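PDB 6PNR: alpha-glucosidase from [Eubacterium] rectale, which probably hydrolyses sulfoquinovosides, releasing the sulfonated sugar sulfoquinovose that heads sulfolipids, as a family GH31 glycoside hydrolase. Local coordinates for residues Gln169-Phe172 with Tyr178-His181; Gln273-Lys278 with Ile382-Trp387; Tyr551-Pro556 with Arg662-Val667. One frame throughout, in Å; residues are numbered along the deposited sequence.

Contact 1: residues Gln169-Phe172 with Tyr178-His181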
loop_
_atom_site.group_PDB
_atom_site.type_symbol
_atom_site.label_atom_id
_atom_site.label_comp_id
_atom_site.label_asym_id
_atom_site.label_seq_id
_atom_site.Cartn_x
_atom_site.Cartn_y
_atom_site.Cartn_z
ATOM N N GLN A 169 6.563 -3.768 20.880
ATOM C CA GLN A 169 6.365 -3.296 22.242
ATOM C C GLN A 169 6.294 -1.779 22.222
ATOM O O GLN A 169 7.073 -1.143 21.500
ATOM C CB GLN A 169 7.487 -3.764 23.189
ATOM C CG GLN A 169 7.122 -3.663 24.664
ATOM C CD GLN A 169 8.198 -4.204 25.591
ATOM O OE1 GLN A 169 8.542 -5.387 25.542
ATOM N NE2 GLN A 169 8.743 -3.331 26.442
ATOM N N PRO A 170 5.379 -1.173 22.982
ATOM C CA PRO A 170 5.284 0.289 23.004
ATOM C C PRO A 170 6.311 0.904 23.949
ATOM O O PRO A 170 5.971 1.542 24.948
ATOM C CB PRO A 170 3.839 0.509 23.471
ATOM C CG PRO A 170 3.632 -0.625 24.465
ATOM C CD PRO A 170 4.326 -1.805 23.809
ATOM N N THR A 171 7.589 0.712 23.615
ATOM C CA THR A 171 8.726 1.079 24.451
ATOM C C THR A 171 9.878 1.421 23.516
ATOM O O THR A 171 10.145 0.662 22.577
ATOM C CB THR A 171 9.129 -0.088 25.361
ATOM O OG1 THR A 171 7.948 -0.717 25.888
ATOM C CG2 THR A 171 10.038 0.381 26.506
ATOM N N PHE A 172 10.561 2.537 23.755
ATOM C CA PHE A 172 11.761 2.824 22.986
ATOM C C PHE A 172 12.831 3.429 23.889
ATOM O O PHE A 172 12.552 3.921 24.985
ATOM C CB PHE A 172 11.471 3.743 21.780
ATOM C CG PHE A 172 11.158 5.174 22.148
ATOM C CD1 PHE A 172 9.858 5.572 22.407
ATOM C CD2 PHE A 172 12.168 6.118 22.226
ATOM C CE1 PHE A 172 9.568 6.890 22.750
ATOM C CE2 PHE A 172 11.892 7.430 22.557
ATOM C CZ PHE A 172 10.594 7.821 22.815
ATOM N N TYR A 178 17.411 7.855 27.861
ATOM C CA TYR A 178 16.223 7.478 28.606
ATOM C C TYR A 178 15.499 6.392 27.817
ATOM O O TYR A 178 15.709 6.228 26.610
ATOM C CB TYR A 178 15.287 8.681 28.857
ATOM C CG TYR A 178 14.587 9.242 27.613
ATOM C CD1 TYR A 178 13.433 8.648 27.110
ATOM C CD2 TYR A 178 15.066 10.379 26.962
ATOM C CE1 TYR A 178 12.797 9.142 25.992
ATOM C CE2 TYR A 178 14.431 10.886 25.842
ATOM C CZ TYR A 178 13.295 10.260 25.358
ATOM O OH TYR A 178 12.639 10.741 24.241
ATOM N N TYR A 179 14.660 5.634 28.512
ATOM C CA TYR A 179 13.651 4.817 27.859
ATOM C C TYR A 179 12.285 5.328 28.275
ATOM O O TYR A 179 12.125 5.907 29.356
ATOM C CB TYR A 179 13.789 3.311 28.188
ATOM C CG TYR A 179 13.200 2.854 29.510
ATOM C CD1 TYR A 179 11.868 2.452 29.610
ATOM C CD2 TYR A 179 13.993 2.766 30.641
ATOM C CE1 TYR A 179 11.343 2.012 30.820
ATOM C CE2 TYR A 179 13.480 2.324 31.846
ATOM C CZ TYR A 179 12.162 1.964 31.938
ATOM O OH TYR A 179 11.670 1.532 33.153
ATOM N N LEU A 180 11.309 5.127 27.399
ATOM C CA LEU A 180 9.938 5.534 27.640
ATOM C C LEU A 180 9.046 4.345 27.335
ATOM O O LEU A 180 9.191 3.711 26.283
ATOM C CB LEU A 180 9.547 6.748 26.772
ATOM C CG LEU A 180 8.143 7.356 26.900
ATOM C CD1 LEU A 180 8.163 8.788 26.402
ATOM C CD2 LEU A 180 7.097 6.568 26.136
ATOM N N HIS A 181 8.128 4.054 28.242
ATOM C CA HIS A 181 7.189 2.955 28.103
ATOM C C HIS A 181 5.775 3.495 28.220
ATOM O O HIS A 181 5.486 4.291 29.122
ATOM C CB HIS A 181 7.411 1.886 29.179
ATOM C CG HIS A 181 6.413 0.775 29.114
ATOM N ND1 HIS A 181 6.281 -0.031 28.002
ATOM C CD2 HIS A 181 5.476 0.356 29.999
ATOM C CE1 HIS A 181 5.311 -0.909 28.211
ATOM N NE2 HIS A 181 4.812 -0.698 29.419
#
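Phe172 and Leu180 face each other as a hydrogen-bonded antiparallel pair, and Thr171 with His181 forms the adjoining non-hydrogen-bonded pair of the same beta hairpin. Two backbone bonds set this register: Phe172 N gives to Leu180 O (3.1 Å), and Leu180 N gives back to Phe172 O (3.0 Å). Both carbonyls also take a CA-H...O contact, Leu180 O from Thr171 CA and Phe172 O from Tyr179 CA.

A side-chain bond runs on the Thr171 and His181 face. Thr171 OG1 lies 2.8 Å from His181 ND1, meeting the imidazole at its edge, close to the ring plane. It gets there because OG1 stands anti to the carbonyl carbon (chi1 -42°), while His181 CG is anti to its own N (chi1 177°). Gln169 NE2 donates a second bond to Thr171 OG1 (2.8 Å), in the plane of its amide, and the hydroxyl is thus gripped from two residues. Pro170 centres an inverse gamma turn that brings Gln169 round to this position.

Apolar contacts are made on the face of Phe172, Tyr178 and Leu180. Phe172 CE1 rests 4.0 Å from Leu180 CB, and Phe172 CE2 reaches Tyr178 CE1 at 3.9 Å, with Tyr178 OH at the edge of the phenylalanine ring.

In the eight-stranded sheet, strand 208-213 flanks strand 178-182 and strand 114-118 flanks strand 168-174. Helix 217-228 covers Tyr179 and His181, whereas Leu200 of strand 197-202, from another sheet, packs against Phe172 and Leu180.

Contact 2: residues Gln273-Lys278 with Ile382-Trp387. With 9VH ([(3~{S},4~{R},5~{R})-4,5-bis(oxidanyl)piperidin-3-yl]methanesulfonic acid), chain C.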
loop_
_atom_site.group_PDB
_atom_site.type_symbol
_atom_site.label_atom_id
_atom_site.label_comp_id
_atom_site.label_asym_id
_atom_site.label_seq_id
_atom_site.Cartn_x
_atom_site.Cartn_y
_atom_site.Cartn_z
ATOM N N GLN A 273 9.681 -31.437 16.824
ATOM C CA GLN A 273 8.448 -30.665 16.923
ATOM C C GLN A 273 7.216 -31.502 16.617
ATOM O O GLN A 273 6.118 -31.138 17.051
ATOM C CB GLN A 273 8.491 -29.446 15.995
ATOM C CG GLN A 273 8.543 -29.760 14.504
ATOM C CD GLN A 273 8.229 -28.524 13.650
ATOM O OE1 GLN A 273 8.202 -27.396 14.155
ATOM N NE2 GLN A 273 7.993 -28.734 12.366
ATOM N N ASP A 274 7.366 -32.611 15.886
ATOM C CA ASP A 274 6.245 -33.505 15.606
ATOM C C ASP A 274 6.092 -34.591 16.673
ATOM O O ASP A 274 5.469 -35.628 16.409
ATOM C CB ASP A 274 6.385 -34.137 14.211
ATOM C CG ASP A 274 7.542 -35.127 14.115
ATOM O OD1 ASP A 274 8.388 -35.158 15.033
ATOM O OD2 ASP A 274 7.613 -35.883 13.115
ATOM N N TRP A 275 6.641 -34.366 17.872
ATOM C CA TRP A 275 6.453 -35.305 18.974
ATOM C C TRP A 275 4.979 -35.637 19.165
ATOM O O TRP A 275 4.637 -36.739 19.616
ATOM C CB TRP A 275 7.043 -34.718 20.275
ATOM C CG TRP A 275 6.142 -33.662 20.875
ATOM C CD1 TRP A 275 5.900 -32.408 20.377
ATOM C CD2 TRP A 275 5.331 -33.783 22.062
ATOM N NE1 TRP A 275 4.996 -31.744 21.180
ATOM C CE2 TRP A 275 4.628 -32.569 22.213
ATOM C CE3 TRP A 275 5.139 -34.800 23.013
ATOM C CZ2 TRP A 275 3.749 -32.340 23.284
ATOM C CZ3 TRP A 275 4.259 -34.576 24.068
ATOM C CH2 TRP A 275 3.580 -33.355 24.196
ATOM N N CYS A 276 4.090 -34.709 18.811
ATOM C CA CYS A 276 2.653 -34.885 18.963
ATOM C C CYS A 276 1.933 -35.171 17.642
ATOM O O CYS A 276 0.697 -35.076 17.589
ATOM C CB CYS A 276 2.060 -33.640 19.621
ATOM S SG CYS A 276 2.544 -32.098 18.758
ATOM N N GLY A 277 2.657 -35.508 16.582
ATOM C CA GLY A 277 2.059 -35.857 15.307
ATOM C C GLY A 277 2.207 -34.753 14.271
ATOM O O GLY A 277 2.565 -33.612 14.568
ATOM N N LYS A 278 1.895 -35.122 13.026
ATOM C CA LYS A 278 2.079 -34.259 11.869
ATOM C C LYS A 278 0.744 -33.948 11.208
ATOM O O LYS A 278 -0.249 -34.647 11.407
ATOM C CB LYS A 278 3.004 -34.916 10.837
ATOM C CG LYS A 278 2.413 -36.158 10.177
ATOM C CD LYS A 278 3.317 -36.664 9.070
ATOM C CE LYS A 278 2.724 -37.878 8.370
ATOM N NZ LYS A 278 2.656 -39.045 9.289
ATOM N N ILE A 382 6.424 -36.333 30.939
ATOM C CA ILE A 382 7.079 -37.469 30.302
ATOM C C ILE A 382 8.580 -37.253 30.161
ATOM O O ILE A 382 9.253 -38.040 29.486
ATOM C CB ILE A 382 6.447 -37.828 28.941
ATOM C CG1 ILE A 382 6.608 -36.709 27.917
ATOM C CG2 ILE A 382 4.973 -38.167 29.081
ATOM C CD1 ILE A 382 6.061 -37.100 26.539
ATOM N N GLY A 383 9.128 -36.209 30.773
ATOM C CA GLY A 383 10.565 -36.014 30.772
ATOM C C GLY A 383 11.109 -35.138 29.665
ATOM O O GLY A 383 12.316 -35.181 29.397
ATOM N N ILE A 384 10.265 -34.348 29.016
ATOM C CA ILE A 384 10.733 -33.373 28.038
ATOM C C ILE A 384 11.321 -32.187 28.791
ATOM O O ILE A 384 10.695 -31.653 29.716
ATOM C CB ILE A 384 9.583 -32.954 27.104
ATOM C CG1 ILE A 384 9.158 -34.146 26.209
ATOM C CG2 ILE A 384 9.989 -31.765 26.272
ATOM C CD1 ILE A 384 7.940 -33.863 25.299
ATOM N N ASP A 385 12.538 -31.794 28.419
ATOM C CA ASP A 385 13.311 -30.779 29.128
ATOM C C ASP A 385 13.337 -29.424 28.427
ATOM O O ASP A 385 14.011 -28.504 28.894
ATOM C CB ASP A 385 14.729 -31.286 29.348
ATOM C CG ASP A 385 14.795 -32.327 30.453
ATOM O OD1 ASP A 385 14.183 -32.083 31.517
ATOM O OD2 ASP A 385 15.425 -33.390 30.250
ATOM N N GLY A 386 12.611 -29.268 27.337
ATOM C CA GLY A 386 12.531 -27.968 26.698
ATOM C C GLY A 386 11.559 -28.071 25.553
ATOM O O GLY A 386 11.170 -29.167 25.146
ATOM N N TRP A 387 11.146 -26.909 25.048
ATOM C CA TRP A 387 10.192 -26.949 23.952
ATOM C C TRP A 387 10.080 -25.587 23.280
ATOM O O TRP A 387 10.355 -24.542 23.876
ATOM C CB TRP A 387 8.801 -27.408 24.419
ATOM C CG TRP A 387 8.159 -26.569 25.509
ATOM C CD1 TRP A 387 7.311 -25.520 25.347
ATOM C CD2 TRP A 387 8.270 -26.778 26.921
ATOM N NE1 TRP A 387 6.896 -25.048 26.577
ATOM C CE2 TRP A 387 7.467 -25.810 27.556
ATOM C CE3 TRP A 387 8.956 -27.699 27.706
ATOM C CZ2 TRP A 387 7.363 -25.717 28.941
ATOM C CZ3 TRP A 387 8.853 -27.602 29.086
ATOM C CH2 TRP A 387 8.054 -26.621 29.685
HETATM O O1 9VH C . 3.740 -25.922 11.028
HETATM S S1 9VH C . 3.318 -25.664 12.394
HETATM O O2 9VH C . 2.556 -24.441 12.460
HETATM O O3 9VH C . 2.661 -26.815 12.965
HETATM C C1 9VH C . 4.825 -25.420 13.291
HETATM C C2 9VH C . 5.622 -24.177 12.875
HETATM C C3 9VH C . 4.911 -22.953 13.432
HETATM N N1 9VH C . 5.639 -21.685 13.413
HETATM C C4 9VH C . 6.981 -21.805 13.983
HETATM C C5 9VH C . 7.758 -22.896 13.264
HETATM O O4 9VH C . 9.058 -22.972 13.846
HETATM C C6 9VH C . 7.049 -24.234 13.417
HETATM O O5 9VH C . 7.780 -25.264 12.757
#
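Ile384 CD1 sits over one face of the Trp275 indole, a CH-pi contact with the methyl 4.1 Å from the centroid of the six-membered ring and 26° off its normal. The methyl is displaced toward the rim, and its nearest ring atom is Trp275 CE3, 3.7 Å from Ile384 CD1. Ile382 adds a second apolar touch, its CD1 coming obliquely to within 4.0 Å of Trp275 CZ3. Cys276 CB lies against the opposite face of the indole. The two isoleucines therefore meet the benzo end of the ring through their outermost methyls alone, with the backbones far apart.

The polar contacts are made elsewhere. Trp275 NE1 bonds to Tyr318 O of strand 314-319, which helps hold the rotation of the indole that the isoleucines pack on.

Gln273 serves the inhibitor. Its side chain, with CG between the backbone N and the carbonyl carbon (chi1 65°) and extended beyond CG (chi2 166°), runs out to place OE1 2.6 Å from the hydroxyl O5 of 9VH, which donates to it. NE2 is bound to Gln247 OE1, a second-shell bond that favours the amide orientation presenting oxygen to the sugar-like ring. Arg286, Trp289 and His523 also hydrogen-bond the inhibitor. A leucine here would probably leave the O5 hydroxyl without this acceptor and Gln247 without its mate.

Gln273 follows strand 267-271, and Ile384 leads into strand 386-389, which runs on toward Met388, Asp390 and Phe391 of the pocket. This is the build of a TIM-barrel glycosidase, whose sugar site is lined by residues at and after the C-terminal ends of the parallel strands.

Contact 3: residues Tyr551-Pro556 with Arg662-Val667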
loop_
_atom_site.group_PDB
_atom_site.type_symbol
_atom_site.label_atom_id
_atom_site.label_comp_id
_atom_site.label_asym_id
_atom_site.label_seq_id
_atom_site.Cartn_x
_atom_site.Cartn_y
_atom_site.Cartn_z
ATOM N N TYR A 551 31.388 -23.665 19.454
ATOM C CA TYR A 551 30.371 -23.235 20.412
ATOM C C TYR A 551 30.644 -23.805 21.800
ATOM O O TYR A 551 30.588 -23.072 22.794
ATOM C CB TYR A 551 28.980 -23.641 19.909
ATOM C CG TYR A 551 27.856 -23.510 20.919
ATOM C CD1 TYR A 551 27.261 -22.279 21.182
ATOM C CD2 TYR A 551 27.367 -24.630 21.578
ATOM C CE1 TYR A 551 26.213 -22.172 22.088
ATOM C CE2 TYR A 551 26.332 -24.533 22.479
ATOM C CZ TYR A 551 25.761 -23.306 22.736
ATOM O OH TYR A 551 24.728 -23.236 23.637
ATOM N N THR A 552 30.977 -25.095 21.892
ATOM C CA THR A 552 31.270 -25.653 23.213
ATOM C C THR A 552 32.546 -25.058 23.807
ATOM O O THR A 552 32.624 -24.857 25.020
ATOM C CB THR A 552 31.369 -27.177 23.161
ATOM O OG1 THR A 552 32.481 -27.571 22.342
ATOM C CG2 THR A 552 30.071 -27.774 22.617
ATOM N N MET A 553 33.553 -24.768 22.979
ATOM C CA MET A 553 34.774 -24.155 23.498
ATOM C C MET A 553 34.513 -22.749 24.032
ATOM O O MET A 553 35.151 -22.324 25.007
ATOM C CB MET A 553 35.849 -24.139 22.406
ATOM C CG MET A 553 36.297 -25.531 21.998
ATOM S SD MET A 553 37.397 -25.504 20.571
ATOM C CE MET A 553 38.871 -24.773 21.306
ATOM N N LEU A 554 33.567 -22.025 23.426
ATOM C CA LEU A 554 33.214 -20.688 23.888
ATOM C C LEU A 554 32.402 -20.711 25.176
ATOM O O LEU A 554 32.334 -19.683 25.863
ATOM C CB LEU A 554 32.412 -19.940 22.808
ATOM C CG LEU A 554 33.120 -19.473 21.530
ATOM C CD1 LEU A 554 32.117 -19.131 20.438
ATOM C CD2 LEU A 554 33.998 -18.260 21.822
ATOM N N ALA A 555 31.782 -21.844 25.503
ATOM C CA ALA A 555 30.815 -21.909 26.600
ATOM C C ALA A 555 31.268 -21.278 27.912
ATOM O O ALA A 555 30.428 -20.637 28.571
ATOM C CB ALA A 555 30.426 -23.374 26.854
ATOM N N PRO A 556 32.510 -21.445 28.378
ATOM C CA PRO A 556 32.888 -20.777 29.631
ATOM C C PRO A 556 32.712 -19.275 29.557
ATOM O O PRO A 556 32.336 -18.659 30.557
ATOM C CB PRO A 556 34.361 -21.171 29.814
ATOM C CG PRO A 556 34.503 -22.456 29.084
ATOM C CD PRO A 556 33.571 -22.362 27.904
ATOM N N ARG A 662 41.641 -20.492 17.981
ATOM C CA ARG A 662 42.477 -20.218 16.816
ATOM C C ARG A 662 43.444 -21.359 16.558
ATOM O O ARG A 662 43.623 -21.786 15.411
ATOM C CB ARG A 662 43.259 -18.914 16.972
ATOM C CG ARG A 662 44.194 -18.684 15.767
ATOM C CD ARG A 662 44.829 -17.305 15.721
ATOM N NE ARG A 662 45.569 -16.975 16.937
ATOM C CZ ARG A 662 45.085 -16.209 17.914
ATOM N NH1 ARG A 662 43.858 -15.706 17.811
ATOM N NH2 ARG A 662 45.818 -15.948 18.994
ATOM N N GLU A 663 44.067 -21.877 17.613
ATOM C CA GLU A 663 45.005 -22.978 17.430
ATOM C C GLU A 663 44.319 -24.184 16.810
ATOM O O GLU A 663 44.857 -24.807 15.888
ATOM C CB GLU A 663 45.638 -23.356 18.765
ATOM C CG GLU A 663 46.793 -24.332 18.635
ATOM C CD GLU A 663 48.070 -23.775 19.226
ATOM O OE1 GLU A 663 48.032 -23.310 20.387
ATOM O OE2 GLU A 663 49.102 -23.782 18.521
ATOM N N LYS A 664 43.124 -24.521 17.295
ATOM C CA LYS A 664 42.460 -25.737 16.842
ATOM C C LYS A 664 41.794 -25.561 15.480
ATOM O O LYS A 664 41.821 -26.477 14.650
ATOM C CB LYS A 664 41.427 -26.188 17.874
ATOM C CG LYS A 664 40.966 -27.621 17.656
ATOM C CD LYS A 664 40.044 -28.112 18.754
ATOM C CE LYS A 664 39.688 -29.577 18.530
ATOM N NZ LYS A 664 38.598 -30.026 19.442
ATOM N N TYR A 665 41.204 -24.396 15.220
ATOM C CA TYR A 665 40.300 -24.241 14.089
ATOM C C TYR A 665 40.586 -23.000 13.256
ATOM O O TYR A 665 39.813 -22.692 12.339
ATOM C CB TYR A 665 38.856 -24.211 14.593
ATOM C CG TYR A 665 38.320 -25.548 15.073
ATOM C CD1 TYR A 665 38.395 -26.686 14.267
ATOM C CD2 TYR A 665 37.709 -25.667 16.319
ATOM C CE1 TYR A 665 37.878 -27.902 14.695
ATOM C CE2 TYR A 665 37.198 -26.883 16.756
ATOM C CZ TYR A 665 37.284 -27.993 15.937
ATOM O OH TYR A 665 36.778 -29.189 16.364
ATOM N N GLY A 666 41.676 -22.286 13.532
ATOM C CA GLY A 666 41.976 -21.055 12.836
ATOM C C GLY A 666 42.657 -21.280 11.498
ATOM O O GLY A 666 42.772 -22.396 10.992
ATOM N N VAL A 667 43.102 -20.175 10.911
ATOM C CA VAL A 667 43.786 -20.214 9.623
ATOM C C VAL A 667 45.292 -20.331 9.850
ATOM O O VAL A 667 45.904 -21.348 9.515
ATOM C CB VAL A 667 43.447 -18.971 8.775
ATOM C CG1 VAL A 667 44.156 -19.022 7.429
ATOM C CG2 VAL A 667 41.939 -18.847 8.582
#
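Met553 of helix 538-568 reaches across to Lys664 and Tyr665 in the last part of helix 655-665, a helix-to-helix surface contact built on a Met-aromatic pair. Helix 538-568, whose residues 551-556 lie within the family 31 TIM-barrel domain, is packed here by the last helix of the chain. The methionine has the most surface buried, and its sulfur makes both touches: SD lies 4.1 Å from Tyr665 CE2 and also 4.1 Å from Lys664 CD. Its chain runs straight from the backbone as far as the sulfur (chi2 173°), which carries SD across the gap between helices whose backbones stay apart, the nearest CA atoms, of Met553 and Lys664, being 10.3 Å from each other. The sulfur stands 5.2 Å from the centroid of the Tyr665 ring and approaches it obliquely. No hydrogen bond joins the two segments.

Lys664 is extended along its whole length. Its CD methylene meets the sulfur while NZ goes on to a salt bridge with Asp549 OD2, one turn before Met553 on the same helix, and Tyr665 OH bonds to the same carboxylate oxygen, which therefore holds both polar ends and probably keeps the two side chains in place beside the methionine.

Around this point Met553 also touches Ile661, and Leu554 packs on Phe658 and Ile661, extending the apolar seam between the helices. Within the second segment, Lys664 CG lies 3.9 Å above the centre of the Tyr665 ring.

The three contacts follow one another along the chain without overlap, and none touches another. Contact 1 belongs to the eight-stranded antiparallel sheet of the N-terminal part; contact 2 lies in the catalytic barrel, about 36 Å away between centres and across the middle of the chain. Contact 3 ties helix 538-568, which shares the TIM-barrel domain with contact 2, to the C-terminal helix 655-665, its centre about 32 Å from that of contact 2 and about 38 Å from that of contact 1. Contacts 2 and 3 come nearest, with atoms about 13 Å apart. Only contact 2 includes a residue of the inhibitor pocket; the hairpin and the helix pair are structural packing.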